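Local coordinates for protein putrescine aminotransferase (Halomonas elongata DSM 2581, PDB 6GWI) that probably transfers amino groups from amines such as putrescine to keto-acid acceptors, using pyridoxal-5'-phosphate as cofactor, at residues 218-223 and 251-256. Numbering follows the deposited sequence.
Sequences AAFIAE and ILLVAD. With PLP (pyridoxal-5'-phosphate), chain D.
Ile-221 and Val-254 pair in register on two parallel strands, their side chains crossing at a slant, and their packing is the tight part of this contact: CG1 of Ile-221 lies 3.7 Å from CG1 of Val-254. Each CG1 is anti to its own backbone N (chi1 -173° and -178°), which lets the two branches meet on the face covered by helix 117-134, where Ala-219 and Leu-252 also point. On the other face, under helix 238-248, the fit is looser. There Leu-253 runs alongside Phe-220, touching the ring obliquely through CD1, 3.9 Å from CD2 of Phe-220, and the methyls of Ala-222 and Ala-255 do not meet across the strands. The one partly exposed residue is Ile-251 at the start, yet its extended side chain reaches across the neighbouring strand, CD1 lying 3.4 Å from N of Phe-220.

Five backbone hydrogen bonds alternate between the strands, starting with Leu-252 N to Ala-218 O. The central one, Val-254 N to Phe-220 O, is 2.9 Å long and almost linear (175°), and Asp-256 N closes the ladder on Ala-222 O.

Just past the strand ends, Asp-256 turns its carboxylate to the cofactor, OD2 lying 2.8 Å from N1 of PLP. OD2 accepts hydrogen bonds from His-151 ND1 and Asn-121 ND2, while Val-258 N holds OD1, fixing the group's rotation. Replacing Asp-256 with an alanine would probably leave the pyridine nitrogen without its carboxylate mate and His-151 without an acceptor. Glu-223 brings OE1 to 3.5 Å from C2A, the ring methyl of PLP, with its carboxylate tied to the amides of Tyr-150 and Gly-227. Two neighbouring strands of a beta-alpha-beta unit thus deliver acidic residues to the cofactor from their C-terminal ends, as in fold-type I PLP enzymes, whose aspartate pairs with the pyridine nitrogen.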
ATOM      1  N   ALA B 218       4.583   6.638 -23.458  1.00 20.73           N
ATOM      2  CA  ALA B 218       3.557   5.669 -23.103  1.00 15.30           C
ATOM      3  C   ALA B 218       2.288   6.312 -22.558  1.00 17.69           C
ATOM      4  O   ALA B 218       1.188   5.830 -22.844  1.00 19.23           O
ATOM      5  CB  ALA B 218       4.104   4.683 -22.063  1.00 18.84           C
ATOM      6  N   ALA B 219       2.402   7.391 -21.786  1.00 20.87           N
ATOM      7  CA  ALA B 219       1.226   7.907 -21.100  1.00 23.36           C
ATOM      8  C   ALA B 219       1.475   9.306 -20.562  1.00 21.64           C
ATOM      9  O   ALA B 219       2.614   9.708 -20.307  1.00 24.79           O
ATOM     10  CB  ALA B 219       0.810   6.981 -19.946  1.00 21.00           C
ATOM     11  N   PHE B 220       0.374  10.033 -20.388  1.00 19.87           N
ATOM     12  CA  PHE B 220       0.321  11.293 -19.657  1.00 28.96           C
ATOM     13  C   PHE B 220      -0.521  11.074 -18.406  1.00 28.68           C
ATOM     14  O   PHE B 220      -1.628  10.531 -18.489  1.00 22.84           O
ATOM     15  CB  PHE B 220      -0.269  12.399 -20.536  1.00 24.26           C
ATOM     16  CG  PHE B 220      -0.578  13.680 -19.804  1.00 17.15           C
ATOM     17  CD1 PHE B 220       0.425  14.427 -19.207  1.00 18.45           C
ATOM     18  CD2 PHE B 220      -1.879  14.153 -19.744  1.00 24.69           C
ATOM     19  CE1 PHE B 220       0.130  15.611 -18.549  1.00 22.36           C
ATOM     20  CE2 PHE B 220      -2.177  15.333 -19.091  1.00 21.47           C
ATOM     21  CZ  PHE B 220      -1.172  16.063 -18.493  1.00 29.94           C
ATOM     22  N   ILE B 221       0.016  11.455 -17.251  1.00 20.42           N
ATOM     23  CA  ILE B 221      -0.661  11.269 -15.972  1.00 17.64           C
ATOM     24  C   ILE B 221      -0.881  12.637 -15.342  1.00 23.47           C
ATOM     25  O   ILE B 221       0.033  13.470 -15.318  1.00 24.89           O
ATOM     26  CB  ILE B 221       0.141  10.342 -15.036  1.00 17.22           C
ATOM     27  CG1 ILE B 221      -0.669  10.023 -13.775  1.00 18.57           C
ATOM     28  CG2 ILE B 221       1.479  10.976 -14.662  1.00 24.59           C
ATOM     29  CD1 ILE B 221       0.019   9.036 -12.809  1.00 20.17           C
ATOM     30  N   ALA B 222      -2.089  12.867 -14.829  1.00 20.38           N
ATOM     31  CA  ALA B 222      -2.400  14.152 -14.224  1.00 23.81           C
ATOM     32  C   ALA B 222      -3.580  14.017 -13.274  1.00 26.15           C
ATOM     33  O   ALA B 222      -4.497  13.229 -13.519  1.00 22.95           O
ATOM     34  CB  ALA B 222      -2.709  15.201 -15.301  1.00 27.21           C
ATOM     35  N   GLU B 223      -3.532  14.773 -12.180  1.00 26.60           N
ATOM     36  CA  GLU B 223      -4.717  14.993 -11.359  1.00 26.35           C
ATOM     37  C   GLU B 223      -5.647  15.951 -12.098  1.00 26.34           C
ATOM     38  O   GLU B 223      -5.178  16.976 -12.606  1.00 22.24           O
ATOM     39  CB  GLU B 223      -4.335  15.587 -10.000  1.00 18.15           C
ATOM     40  CG  GLU B 223      -3.290  14.800  -9.211  1.00 21.55           C
ATOM     41  CD  GLU B 223      -2.611  15.644  -8.138  1.00 30.29           C
ATOM     42  OE1 GLU B 223      -3.257  15.973  -7.119  1.00 28.21           O
ATOM     43  OE2 GLU B 223      -1.429  15.995  -8.325  1.00 31.66           O
ATOM     44  N   ILE B 251      -1.236   7.945 -27.126  1.00 24.98           N
ATOM     45  CA  ILE B 251      -0.727   7.967 -25.759  1.00 28.16           C
ATOM     46  C   ILE B 251      -1.882   7.699 -24.807  1.00 25.22           C
ATOM     47  O   ILE B 251      -3.010   8.135 -25.049  1.00 24.32           O
ATOM     48  CB  ILE B 251      -0.070   9.335 -25.472  1.00 37.50           C
ATOM     49  CG1 ILE B 251       0.434   9.429 -24.036  1.00 44.03           C
ATOM     50  CG2 ILE B 251      -1.069  10.459 -25.777  1.00 56.84           C
ATOM     51  CD1 ILE B 251       1.023  10.789 -23.683  1.00 56.49           C
ATOM     52  N   LEU B 252      -1.605   6.973 -23.728  1.00 26.96           N
ATOM     53  CA  LEU B 252      -2.633   6.697 -22.736  1.00 27.87           C
ATOM     54  C   LEU B 252      -2.817   7.897 -21.815  1.00 26.83           C
ATOM     55  O   LEU B 252      -1.864   8.616 -21.496  1.00 30.61           O
ATOM     56  CB  LEU B 252      -2.271   5.464 -21.910  1.00 29.90           C
ATOM     57  CG  LEU B 252      -2.142   4.141 -22.663  1.00 31.96           C
ATOM     58  CD1 LEU B 252      -1.635   3.061 -21.728  1.00 35.06           C
ATOM     59  CD2 LEU B 252      -3.475   3.726 -23.265  1.00 27.79           C
ATOM     60  N   LEU B 253      -4.049   8.083 -21.352  1.00 17.84           N
ATOM     61  CA  LEU B 253      -4.381   9.116 -20.381  1.00 24.23           C
ATOM     62  C   LEU B 253      -4.653   8.453 -19.040  1.00 27.79           C
ATOM     63  O   LEU B 253      -5.537   7.595 -18.938  1.00 23.65           O
ATOM     64  CB  LEU B 253      -5.598   9.929 -20.825  1.00 33.54           C
ATOM     65  CG  LEU B 253      -6.127  10.949 -19.815  1.00 28.62           C
ATOM     66  CD1 LEU B 253      -5.087  11.990 -19.479  1.00 20.83           C
ATOM     67  CD2 LEU B 253      -7.385  11.619 -20.348  1.00 27.31           C
ATOM     68  N   VAL B 254      -3.896   8.852 -18.023  1.00 23.11           N
ATOM     69  CA  VAL B 254      -4.123   8.420 -16.649  1.00 20.89           C
ATOM     70  C   VAL B 254      -4.615   9.632 -15.870  1.00 23.99           C
ATOM     71  O   VAL B 254      -3.871  10.602 -15.676  1.00 22.13           O
ATOM     72  CB  VAL B 254      -2.860   7.834 -16.007  1.00 23.53           C
ATOM     73  CG1 VAL B 254      -3.164   7.352 -14.588  1.00 27.57           C
ATOM     74  CG2 VAL B 254      -2.302   6.703 -16.856  1.00 16.52           C
ATOM     75  N   ALA B 255      -5.864   9.582 -15.425  1.00 23.05           N
ATOM     76  CA  ALA B 255      -6.436  10.607 -14.560  1.00 23.69           C
ATOM     77  C   ALA B 255      -6.360  10.095 -13.125  1.00 25.18           C
ATOM     78  O   ALA B 255      -7.053   9.137 -12.767  1.00 20.52           O
ATOM     79  CB  ALA B 255      -7.872  10.926 -14.967  1.00 25.91           C
ATOM     80  N   ASP B 256      -5.507  10.715 -12.311  1.00 22.85           N
ATOM     81  CA  ASP B 256      -5.354  10.310 -10.914  1.00 30.44           C
ATOM     82  C   ASP B 256      -6.521  10.889 -10.121  1.00 26.65           C
ATOM     83  O   ASP B 256      -6.560  12.093  -9.849  1.00 19.76           O
ATOM     84  CB  ASP B 256      -4.015  10.778 -10.352  1.00 29.36           C
ATOM     85  CG  ASP B 256      -3.738  10.229  -8.954  1.00 22.85           C
ATOM     86  OD1 ASP B 256      -4.699   9.853  -8.251  1.00 23.97           O
ATOM     87  OD2 ASP B 256      -2.556  10.189  -8.548  1.00 18.87           O
TER
HETATM   88  N1  PLP D 501      -2.640  10.397  -5.792  1.00 27.25           N
HETATM   89  C2  PLP D 501      -3.178  11.575  -5.319  1.00 25.75           C
HETATM   90  C2A PLP D 501      -3.745  12.579  -6.287  1.00 19.04           C
HETATM   91  C3  PLP D 501      -3.196  11.827  -3.949  1.00 28.49           C
HETATM   92  O3  PLP D 501      -3.736  13.004  -3.501  1.00 22.72           O
HETATM   93  C4  PLP D 501      -2.684  10.895  -3.040  1.00 32.11           C
HETATM   94  C4A PLP D 501      -3.280  10.869  -1.657  1.00 33.98           C
HETATM   95  C5  PLP D 501      -2.134   9.711  -3.541  1.00 27.59           C
HETATM   96  C6  PLP D 501      -2.119   9.470  -4.911  1.00 29.53           C
HETATM   97  C5A PLP D 501      -1.546   8.663  -2.621  1.00 23.92           C
HETATM   98  O4P PLP D 501      -2.539   7.910  -1.964  1.00 22.66           O
HETATM   99  P   PLP D 501      -2.119   7.072  -0.654  1.00 21.27           P
HETATM  100  O1P PLP D 501      -1.035   6.087  -1.020  1.00 19.43           O
HETATM  101  O2P PLP D 501      -3.336   6.357  -0.117  1.00 22.77           O
HETATM  102  O3P PLP D 501      -1.598   8.026   0.388  1.00 16.68           O